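Local coordinates for protein EpsJ (Vibrio vulnificus, PDB 2RET) that is a pseudopilin of the type 2 secretion system that forms a binary complex with the pseudopilin EpsI and probably belongs to the pseudopilus, at residues 17-28 with 115-123; 34-42 with 48-56. All blocks are in the same frame, centred on the assembly; numbering follows the deposited sequence.

Contact 1 of 2, residues 17-28 with 115-123; sequences RLNELQRALVMM and VTPLLSDVE
Arg17 and Glu20 both set CG opposite the backbone N (chi1 170° for Arg17), and from one side of the helix their polar ends reach the turn at Ser120. Arg17 bends at its second torsion, and its guanidinium comes end-on to Ser120 O. NH1 lies 3.0 Å and NH2 3.2 Å from that oxygen, both on the same face of the carbonyl. Glu20 runs extended, and its OE2 accepts a nearly straight bond from Ser120 N (3.0 Å, 170° at the hydrogen). NH1 of Arg17 also bridges to Glu20 OE1 at 2.9 Å. The pair thus holds both the N-H and the C=O of Ser120, and the salt bridge fixes the two side chains against each other. The aliphatic part is built on Ala24. Its small side chain lets Leu118 come close, CB to CG 3.8 Å. CD1 of Leu118 reaches on to CB of Met27, a selenomethionine. Leu119 sends CD2 to Leu21 CD1 (3.9 Å), and its CD1 lies by Ala24 CB. The strand carries a classic beta bulge here, Leu118 and Leu119 together standing opposite Leu97 of strand 96-102. Segment 17-28 crosses segment 115-119 at -117°, laying helix 10-32 over strand 114-119, an outermost strand of its sheet within this chain. Asp157, just beyond strand 148-155, takes NE of Arg17 in a salt bridge, while EpsI packs on Leu21.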
loop_
_atom_site.group_PDB
_atom_site.type_symbol
_atom_site.label_atom_id
_atom_site.label_comp_id
_atom_site.label_asym_id
_atom_site.label_seq_id
_atom_site.Cartn_x
_atom_site.Cartn_y
_atom_site.Cartn_z
ATOM N N ARG B 17 21.027 11.870 32.657
ATOM C CA ARG B 17 21.564 10.697 31.983
ATOM C C ARG B 17 20.461 9.769 31.417
ATOM O O ARG B 17 20.556 9.295 30.272
ATOM C CB ARG B 17 22.492 9.940 32.942
ATOM C CG ARG B 17 22.945 8.590 32.469
ATOM C CD ARG B 17 23.660 8.708 31.145
ATOM N NE ARG B 17 24.519 7.570 30.860
ATOM C CZ ARG B 17 25.223 7.451 29.744
ATOM N NH1 ARG B 17 25.148 8.382 28.823
ATOM N NH2 ARG B 17 26.013 6.411 29.553
ATOM N N LEU B 18 19.438 9.488 32.217
ATOM C CA LEU B 18 18.323 8.667 31.749
ATOM C C LEU B 18 17.546 9.342 30.640
ATOM O O LEU B 18 17.035 8.668 29.770
ATOM C CB LEU B 18 17.331 8.329 32.875
ATOM C CG LEU B 18 17.579 7.104 33.751
ATOM C CD1 LEU B 18 16.376 6.950 34.693
ATOM C CD2 LEU B 18 17.834 5.825 32.957
ATOM N N ASN B 19 17.410 10.660 30.721
ATOM C CA ASN B 19 16.825 11.480 29.662
ATOM C C ASN B 19 17.636 11.427 28.354
ATOM O O ASN B 19 17.084 11.335 27.264
ATOM C CB ASN B 19 16.730 12.940 30.108
ATOM C CG ASN B 19 15.568 13.213 31.103
ATOM O OD1 ASN B 19 14.661 12.394 31.301
ATOM N ND2 ASN B 19 15.613 14.380 31.725
ATOM N N GLU B 20 18.955 11.478 28.477
ATOM C CA GLU B 20 19.854 11.312 27.356
ATOM C C GLU B 20 19.656 9.976 26.666
ATOM O O GLU B 20 19.595 9.907 25.428
ATOM C CB GLU B 20 21.297 11.455 27.820
ATOM C CG GLU B 20 22.334 11.492 26.688
ATOM C CD GLU B 20 23.748 11.305 27.203
ATOM O OE1 GLU B 20 23.882 10.917 28.370
ATOM O OE2 GLU B 20 24.720 11.539 26.456
ATOM N N LEU B 21 19.569 8.924 27.474
ATOM C CA LEU B 21 19.381 7.568 26.987
ATOM C C LEU B 21 18.044 7.366 26.316
ATOM O O LEU B 21 17.956 6.748 25.297
ATOM C CB LEU B 21 19.498 6.595 28.152
ATOM C CG LEU B 21 19.431 5.102 27.851
ATOM C CD1 LEU B 21 20.282 4.734 26.593
ATOM C CD2 LEU B 21 19.862 4.293 29.101
ATOM N N GLN B 22 16.990 7.879 26.915
ATOM C CA GLN B 22 15.662 7.873 26.282
ATOM C C GLN B 22 15.721 8.509 24.888
ATOM O O GLN B 22 15.185 7.969 23.947
ATOM C CB GLN B 22 14.674 8.637 27.176
ATOM C CG GLN B 22 13.277 8.069 27.320
ATOM C CD GLN B 22 12.465 8.806 28.428
ATOM O OE1 GLN B 22 12.975 9.072 29.539
ATOM N NE2 GLN B 22 11.197 9.126 28.126
ATOM N N ARG B 23 16.368 9.671 24.778
ATOM C CA ARG B 23 16.565 10.333 23.496
ATOM C C ARG B 23 17.297 9.493 22.471
ATOM O O ARG B 23 16.886 9.436 21.321
ATOM C CB ARG B 23 17.273 11.681 23.652
ATOM C CG ARG B 23 16.342 12.785 24.019
ATOM C CD ARG B 23 16.960 14.136 23.794
ATOM N NE ARG B 23 18.189 14.258 24.537
ATOM C CZ ARG B 23 18.271 14.623 25.814
ATOM N NH1 ARG B 23 17.186 14.929 26.535
ATOM N NH2 ARG B 23 19.459 14.674 26.378
ATOM N N ALA B 24 18.396 8.882 22.892
ATOM C CA ALA B 24 19.168 7.959 22.057
ATOM C C ALA B 24 18.312 6.808 21.537
ATOM O O ALA B 24 18.386 6.475 20.378
ATOM C CB ALA B 24 20.390 7.428 22.822
ATOM N N LEU B 25 17.474 6.230 22.395
ATOM C CA LEU B 25 16.688 5.049 22.040
ATOM C C LEU B 25 15.603 5.399 21.046
ATOM O O LEU B 25 15.262 4.587 20.180
ATOM C CB LEU B 25 16.050 4.412 23.285
ATOM C CG LEU B 25 16.954 3.642 24.271
ATOM C CD1 LEU B 25 16.155 3.170 25.452
ATOM C CD2 LEU B 25 17.629 2.474 23.604
ATOM N N VAL B 26 15.022 6.587 21.204
ATOM C CA VAL B 26 14.017 7.073 20.263
ATOM C C VAL B 26 14.609 7.207 18.874
ATOM O O VAL B 26 14.034 6.744 17.913
ATOM C CB VAL B 26 13.349 8.419 20.744
ATOM C CG1 VAL B 26 12.535 9.117 19.617
ATOM C CG2 VAL B 26 12.482 8.156 21.937
HETATM N N MSE B 27 15.764 7.846 18.782
HETATM C CA MSE B 27 16.509 7.987 17.522
HETATM C C MSE B 27 16.863 6.658 16.854
HETATM O O MSE B 27 16.683 6.481 15.655
HETATM C CB MSE B 27 17.767 8.803 17.770
HETATM C CG MSE B 27 18.531 9.134 16.493
HETATM SE SE MSE B 27 17.636 10.498 15.382
HETATM C CE MSE B 27 18.581 12.013 16.276
HETATM N N MSE B 28 17.357 5.729 17.637
HETATM C CA MSE B 28 17.694 4.383 17.153
HETATM C C MSE B 28 16.497 3.572 16.740
HETATM O O MSE B 28 16.577 2.793 15.798
HETATM C CB MSE B 28 18.427 3.606 18.223
HETATM C CG MSE B 28 19.709 4.266 18.632
HETATM SE SE MSE B 28 20.612 3.269 20.051
HETATM C CE MSE B 28 20.579 1.457 19.312
ATOM N N VAL B 115 26.429 14.840 11.705
ATOM C CA VAL B 115 26.774 14.099 12.915
ATOM C C VAL B 115 25.976 14.562 14.119
ATOM O O VAL B 115 25.933 15.733 14.434
ATOM C CB VAL B 115 28.282 14.227 13.265
ATOM C CG1 VAL B 115 28.649 13.293 14.459
ATOM C CG2 VAL B 115 29.110 13.955 12.044
ATOM N N THR B 116 25.333 13.604 14.782
ATOM C CA THR B 116 24.673 13.843 16.031
ATOM C C THR B 116 25.358 13.071 17.156
ATOM O O THR B 116 25.314 11.832 17.162
ATOM C CB THR B 116 23.221 13.410 15.942
ATOM O OG1 THR B 116 22.607 14.146 14.890
ATOM C CG2 THR B 116 22.461 13.686 17.266
ATOM N N PRO B 117 25.958 13.799 18.130
ATOM C CA PRO B 117 26.352 13.164 19.410
ATOM C C PRO B 117 25.140 12.661 20.171
ATOM O O PRO B 117 24.431 13.449 20.791
ATOM C CB PRO B 117 27.038 14.282 20.201
ATOM C CG PRO B 117 26.963 15.506 19.373
ATOM C CD PRO B 117 26.248 15.246 18.094
ATOM N N LEU B 118 24.917 11.355 20.152
ATOM C CA LEU B 118 23.699 10.792 20.697
ATOM C C LEU B 118 23.812 10.350 22.176
ATOM O O LEU B 118 22.856 10.484 22.977
ATOM C CB LEU B 118 23.301 9.611 19.814
ATOM C CG LEU B 118 21.840 9.215 19.790
ATOM C CD1 LEU B 118 20.879 10.439 19.532
ATOM C CD2 LEU B 118 21.674 8.174 18.722
ATOM N N LEU B 119 24.964 9.803 22.538
ATOM C CA LEU B 119 25.110 9.199 23.854
ATOM C C LEU B 119 26.575 9.102 24.280
ATOM O O LEU B 119 27.375 8.432 23.657
ATOM C CB LEU B 119 24.434 7.813 23.835
ATOM C CG LEU B 119 24.062 7.066 25.097
ATOM C CD1 LEU B 119 23.013 7.796 25.884
ATOM C CD2 LEU B 119 23.570 5.672 24.652
ATOM N N SER B 120 26.884 9.777 25.380
ATOM C CA SER B 120 28.209 9.794 25.955
ATOM C C SER B 120 28.435 8.538 26.788
ATOM O O SER B 120 27.518 7.799 27.089
ATOM C CB SER B 120 28.377 11.036 26.825
ATOM O OG SER B 120 27.401 10.982 27.849
ATOM N N ASP B 121 29.680 8.276 27.100
ATOM C CA ASP B 121 30.062 7.098 27.876
ATOM C C ASP B 121 29.503 5.777 27.333
ATOM O O ASP B 121 28.902 4.977 28.073
ATOM C CB ASP B 121 29.699 7.291 29.350
ATOM C CG ASP B 121 30.619 8.284 30.061
ATOM O OD1 ASP B 121 31.684 8.687 29.520
ATOM O OD2 ASP B 121 30.267 8.652 31.191
ATOM N N VAL B 122 29.733 5.561 26.037
ATOM C CA VAL B 122 29.406 4.301 25.367
ATOM C C VAL B 122 30.737 3.704 24.969
ATOM O O VAL B 122 31.468 4.302 24.229
ATOM C CB VAL B 122 28.480 4.514 24.147
ATOM C CG1 VAL B 122 28.335 3.227 23.330
ATOM C CG2 VAL B 122 27.103 4.973 24.625
ATOM N N GLU B 123 31.078 2.551 25.494
ATOM C CA GLU B 123 32.370 1.968 25.207
ATOM C C GLU B 123 32.369 1.222 23.870
ATOM O O GLU B 123 33.340 1.295 23.093
ATOM C CB GLU B 123 32.776 1.026 26.344
ATOM C CG GLU B 123 33.132 1.774 27.649
ATOM C CD GLU B 123 33.153 0.884 28.878
ATOM O OE1 GLU B 123 32.876 -0.331 28.761
ATOM O OE2 GLU B 123 33.461 1.409 29.971
HETATM O O HOH W 1 20.737 11.604 23.453
#

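Contact 2 of 2, residues 34-42 with 48-56; sequences QIALRQTRT and SKKLLHWAD
The imidazole of His53 has CB of Lys50 over one face, 3.5 Å above the plane and displaced from the ring centre. At its edge, near the ring plane, lies OG1 of Thr40, 3.0 Å from His53 NE2. This is a hydrogen bond in which either group could donate. Thr40 holds OG1 between its backbone N and carbonyl carbon (chi1 37°), which directs the hydroxyl to the ring. The backbones pair as an antiparallel ladder. Thr40 and Lys50 form a hydrogen-bonded pair, with Thr40 N to Lys50 O and Lys50 N to Thr40 O both 2.8 Å. Arg41 and Lys49 follow as a non-hydrogen-bonded pair, and Thr42 N then donates to Ser48 O. On the face of Arg41 and Lys49 the two long chains run side by side. Their like-charged ends come close, with Arg41 NH1 3.1 Å from Lys49 NZ, and do not bond. Asp106 makes a long, weak ion pair with Arg41, which may offset some of this charge. Gln39 crosses Lys49 at about a right angle, CB to CB 3.8 Å, and its amide nitrogen bonds to Glu142 O. Beyond the ladder the chains separate. Leu51 lays CD1 against Leu37 CD1 (3.8 Å), and one water lies within hydrogen-bonding distance of Ala36 O and Leu51 O. Leu37 centres an inverse gamma turn. The whole is a beta hairpin with an unmodelled tip, its short strand 40-41 lying along one margin of the six-stranded antiparallel sheet within this chain.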
loop_
_atom_site.group_PDB
_atom_site.type_symbol
_atom_site.label_atom_id
_atom_site.label_comp_id
_atom_site.label_asym_id
_atom_site.label_seq_id
_atom_site.Cartn_x
_atom_site.Cartn_y
_atom_site.Cartn_z
ATOM N N GLN B 34 13.237 1.317 10.431
ATOM C CA GLN B 34 12.919 1.793 9.096
ATOM C C GLN B 34 14.052 1.521 8.095
ATOM O O GLN B 34 14.233 2.262 7.117
ATOM C CB GLN B 34 12.544 3.284 9.154
ATOM C CG GLN B 34 11.322 3.516 10.072
ATOM C CD GLN B 34 10.463 4.620 9.612
ATOM O OE1 GLN B 34 9.401 4.414 8.990
ATOM N NE2 GLN B 34 10.898 5.824 9.897
ATOM N N ILE B 35 14.756 0.423 8.316
ATOM C CA ILE B 35 15.830 -0.023 7.415
ATOM C C ILE B 35 15.244 -0.366 6.040
ATOM O O ILE B 35 14.224 -1.049 5.952
ATOM C CB ILE B 35 16.601 -1.264 7.980
ATOM C CG1 ILE B 35 17.323 -0.879 9.275
ATOM C CG2 ILE B 35 17.631 -1.813 6.950
ATOM C CD1 ILE B 35 18.284 -1.992 9.832
ATOM N N ALA B 36 15.911 0.096 4.981
ATOM C CA ALA B 36 15.403 -0.065 3.630
ATOM C C ALA B 36 16.241 -1.076 2.816
ATOM O O ALA B 36 17.465 -1.158 2.943
ATOM C CB ALA B 36 15.310 1.302 2.927
ATOM N N LEU B 37 15.534 -1.856 2.007
ATOM C CA LEU B 37 16.088 -2.787 1.042
ATOM C C LEU B 37 16.632 -1.992 -0.142
ATOM O O LEU B 37 16.044 -1.940 -1.213
ATOM C CB LEU B 37 14.999 -3.797 0.623
ATOM C CG LEU B 37 15.448 -5.111 -0.033
ATOM C CD1 LEU B 37 16.402 -5.856 0.866
ATOM C CD2 LEU B 37 14.200 -5.966 -0.386
ATOM N N ARG B 38 17.782 -1.365 0.082
ATOM C CA ARG B 38 18.399 -0.439 -0.870
ATOM C C ARG B 38 19.903 -0.500 -0.631
ATOM O O ARG B 38 20.375 -0.194 0.458
ATOM C CB ARG B 38 17.818 0.983 -0.680
ATOM C CG ARG B 38 18.622 2.185 -1.234
ATOM C CD ARG B 38 18.902 2.088 -2.722
ATOM N NE ARG B 38 18.850 3.373 -3.446
ATOM C CZ ARG B 38 19.900 4.106 -3.830
ATOM N NH1 ARG B 38 21.142 3.735 -3.547
ATOM N NH2 ARG B 38 19.702 5.236 -4.509
ATOM N N GLN B 39 20.641 -0.950 -1.635
ATOM C CA GLN B 39 22.099 -1.048 -1.532
ATOM C C GLN B 39 22.753 0.339 -1.577
ATOM O O GLN B 39 22.286 1.233 -2.291
ATOM C CB GLN B 39 22.658 -1.902 -2.658
ATOM C CG GLN B 39 22.464 -3.381 -2.443
ATOM C CD GLN B 39 22.847 -4.190 -3.659
ATOM O OE1 GLN B 39 22.889 -3.671 -4.758
ATOM N NE2 GLN B 39 23.120 -5.469 -3.466
ATOM N N THR B 40 23.831 0.496 -0.808
ATOM C CA THR B 40 24.571 1.751 -0.712
ATOM C C THR B 40 26.060 1.459 -0.976
ATOM O O THR B 40 26.535 0.349 -0.733
ATOM C CB THR B 40 24.314 2.435 0.663
ATOM O OG1 THR B 40 24.203 1.451 1.700
ATOM C CG2 THR B 40 22.994 3.173 0.633
ATOM N N ARG B 41 26.790 2.438 -1.503
ATOM C CA ARG B 41 28.182 2.217 -1.904
ATOM C C ARG B 41 29.117 2.171 -0.706
ATOM O O ARG B 41 28.947 2.935 0.247
ATOM C CB ARG B 41 28.666 3.300 -2.873
ATOM C CG ARG B 41 27.782 3.462 -4.079
ATOM C CD ARG B 41 28.471 4.220 -5.204
ATOM N NE ARG B 41 27.514 4.829 -6.136
ATOM C CZ ARG B 41 26.764 4.166 -7.029
ATOM N NH1 ARG B 41 26.822 2.834 -7.137
ATOM N NH2 ARG B 41 25.932 4.844 -7.822
ATOM N N THR B 42 30.053 1.221 -0.770
ATOM C CA THR B 42 31.351 1.215 -0.034
ATOM C C THR B 42 31.604 -0.157 0.603
ATOM O O THR B 42 32.024 -1.091 -0.088
ATOM C CB THR B 42 31.565 2.417 0.983
ATOM O OG1 THR B 42 32.293 3.456 0.319
ATOM C CG2 THR B 42 32.364 2.000 2.246
ATOM N N SER B 48 31.430 -1.285 -5.488
ATOM C CA SER B 48 30.948 -2.329 -4.593
ATOM C C SER B 48 29.919 -1.778 -3.598
ATOM O O SER B 48 30.241 -0.941 -2.744
ATOM C CB SER B 48 32.116 -2.978 -3.847
ATOM O OG SER B 48 32.370 -2.333 -2.615
ATOM N N LYS B 49 28.685 -2.268 -3.705
ATOM C CA LYS B 49 27.579 -1.798 -2.878
ATOM C C LYS B 49 27.268 -2.859 -1.842
ATOM O O LYS B 49 27.601 -4.022 -2.040
ATOM C CB LYS B 49 26.331 -1.537 -3.733
ATOM C CG LYS B 49 26.603 -0.925 -5.095
ATOM C CD LYS B 49 25.320 -0.498 -5.814
ATOM C CE LYS B 49 24.747 0.808 -5.248
ATOM N NZ LYS B 49 24.054 1.613 -6.318
ATOM N N LYS B 50 26.636 -2.451 -0.746
ATOM C CA LYS B 50 26.109 -3.375 0.267
ATOM C C LYS B 50 24.750 -2.896 0.780
ATOM O O LYS B 50 24.456 -1.706 0.802
ATOM C CB LYS B 50 27.056 -3.516 1.468
ATOM C CG LYS B 50 28.395 -4.202 1.224
ATOM C CD LYS B 50 29.186 -4.295 2.532
ATOM C CE LYS B 50 30.635 -4.691 2.316
ATOM N NZ LYS B 50 31.476 -3.683 1.561
ATOM N N LEU B 51 23.939 -3.859 1.201
ATOM C CA LEU B 51 22.725 -3.597 1.973
ATOM C C LEU B 51 23.031 -3.045 3.401
ATOM O O LEU B 51 22.488 -2.021 3.790
ATOM C CB LEU B 51 21.876 -4.862 2.044
ATOM C CG LEU B 51 20.878 -5.024 0.908
ATOM C CD1 LEU B 51 20.194 -6.389 1.053
ATOM C CD2 LEU B 51 19.849 -3.854 0.860
ATOM N N LEU B 52 23.888 -3.740 4.150
ATOM C CA LEU B 52 24.320 -3.342 5.513
ATOM C C LEU B 52 25.848 -3.335 5.563
ATOM O O LEU B 52 26.482 -4.312 5.193
ATOM C CB LEU B 52 23.834 -4.292 6.621
ATOM C CG LEU B 52 22.346 -4.412 7.009
ATOM C CD1 LEU B 52 22.070 -5.802 7.619
ATOM C CD2 LEU B 52 21.912 -3.333 7.966
ATOM N N HIS B 53 26.413 -2.224 6.022
ATOM C CA HIS B 53 27.841 -2.078 6.161
ATOM C C HIS B 53 28.123 -2.179 7.659
ATOM O O HIS B 53 27.489 -1.527 8.458
ATOM C CB HIS B 53 28.334 -0.721 5.607
ATOM C CG HIS B 53 27.873 -0.421 4.214
ATOM N ND1 HIS B 53 28.680 -0.584 3.102
ATOM C CD2 HIS B 53 26.685 0.034 3.755
ATOM C CE1 HIS B 53 28.005 -0.231 2.027
ATOM N NE2 HIS B 53 26.793 0.150 2.398
ATOM N N TRP B 54 29.083 -3.013 7.998
ATOM C CA TRP B 54 29.357 -3.397 9.380
ATOM C C TRP B 54 30.824 -3.824 9.475
ATOM O O TRP B 54 31.197 -4.886 8.999
ATOM C CB TRP B 54 28.442 -4.533 9.847
ATOM C CG TRP B 54 28.807 -5.089 11.220
ATOM C CD1 TRP B 54 29.223 -6.376 11.511
ATOM C CD2 TRP B 54 28.770 -4.401 12.468
ATOM N NE1 TRP B 54 29.450 -6.510 12.862
ATOM C CE2 TRP B 54 29.179 -5.313 13.469
ATOM C CE3 TRP B 54 28.451 -3.098 12.840
ATOM C CZ2 TRP B 54 29.283 -4.956 14.795
ATOM C CZ3 TRP B 54 28.525 -2.749 14.155
ATOM C CH2 TRP B 54 28.935 -3.670 15.129
ATOM N N ALA B 55 31.656 -2.965 10.048
ATOM C CA ALA B 55 33.106 -3.252 10.096
ATOM C C ALA B 55 33.775 -2.422 11.144
ATOM O O ALA B 55 33.280 -1.364 11.512
ATOM C CB ALA B 55 33.770 -3.007 8.730
ATOM N N ASP B 56 34.901 -2.925 11.637
ATOM C CA ASP B 56 35.792 -2.149 12.488
ATOM C C ASP B 56 36.180 -0.880 11.747
ATOM O O ASP B 56 36.466 -0.919 10.549
ATOM C CB ASP B 56 37.038 -2.951 12.835
ATOM C CG ASP B 56 36.819 -3.925 13.986
ATOM O OD1 ASP B 56 35.944 -3.734 14.856
ATOM O OD2 ASP B 56 37.535 -4.915 14.030
HETATM O O HOH W 2 20.034 -0.958 4.061
HETATM O O HOH W 3 22.290 0.171 2.487
#

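How the contacts relate
Contacts 1 and 2 lie on opposite sides of the chain's centre, their own centres 23 Å apart. Their nearest atoms are about 6 Å apart, and they do not touch. Both reach the same six-stranded antiparallel sheet, at its two margins: strand 114-119 in contact 1 and strand 40-41 in contact 2. Helix 10-32 and strand 40-41 follow each other in the chain, so the polypeptide passes from the helix of contact 1 through a short loop into the hairpin of contact 2. The surroundings differ as well. Residues of the helix in contact 1 also pack on EpsI and on a second copy of this protein, whereas contact 2 has one residue, Gln34, near that second copy.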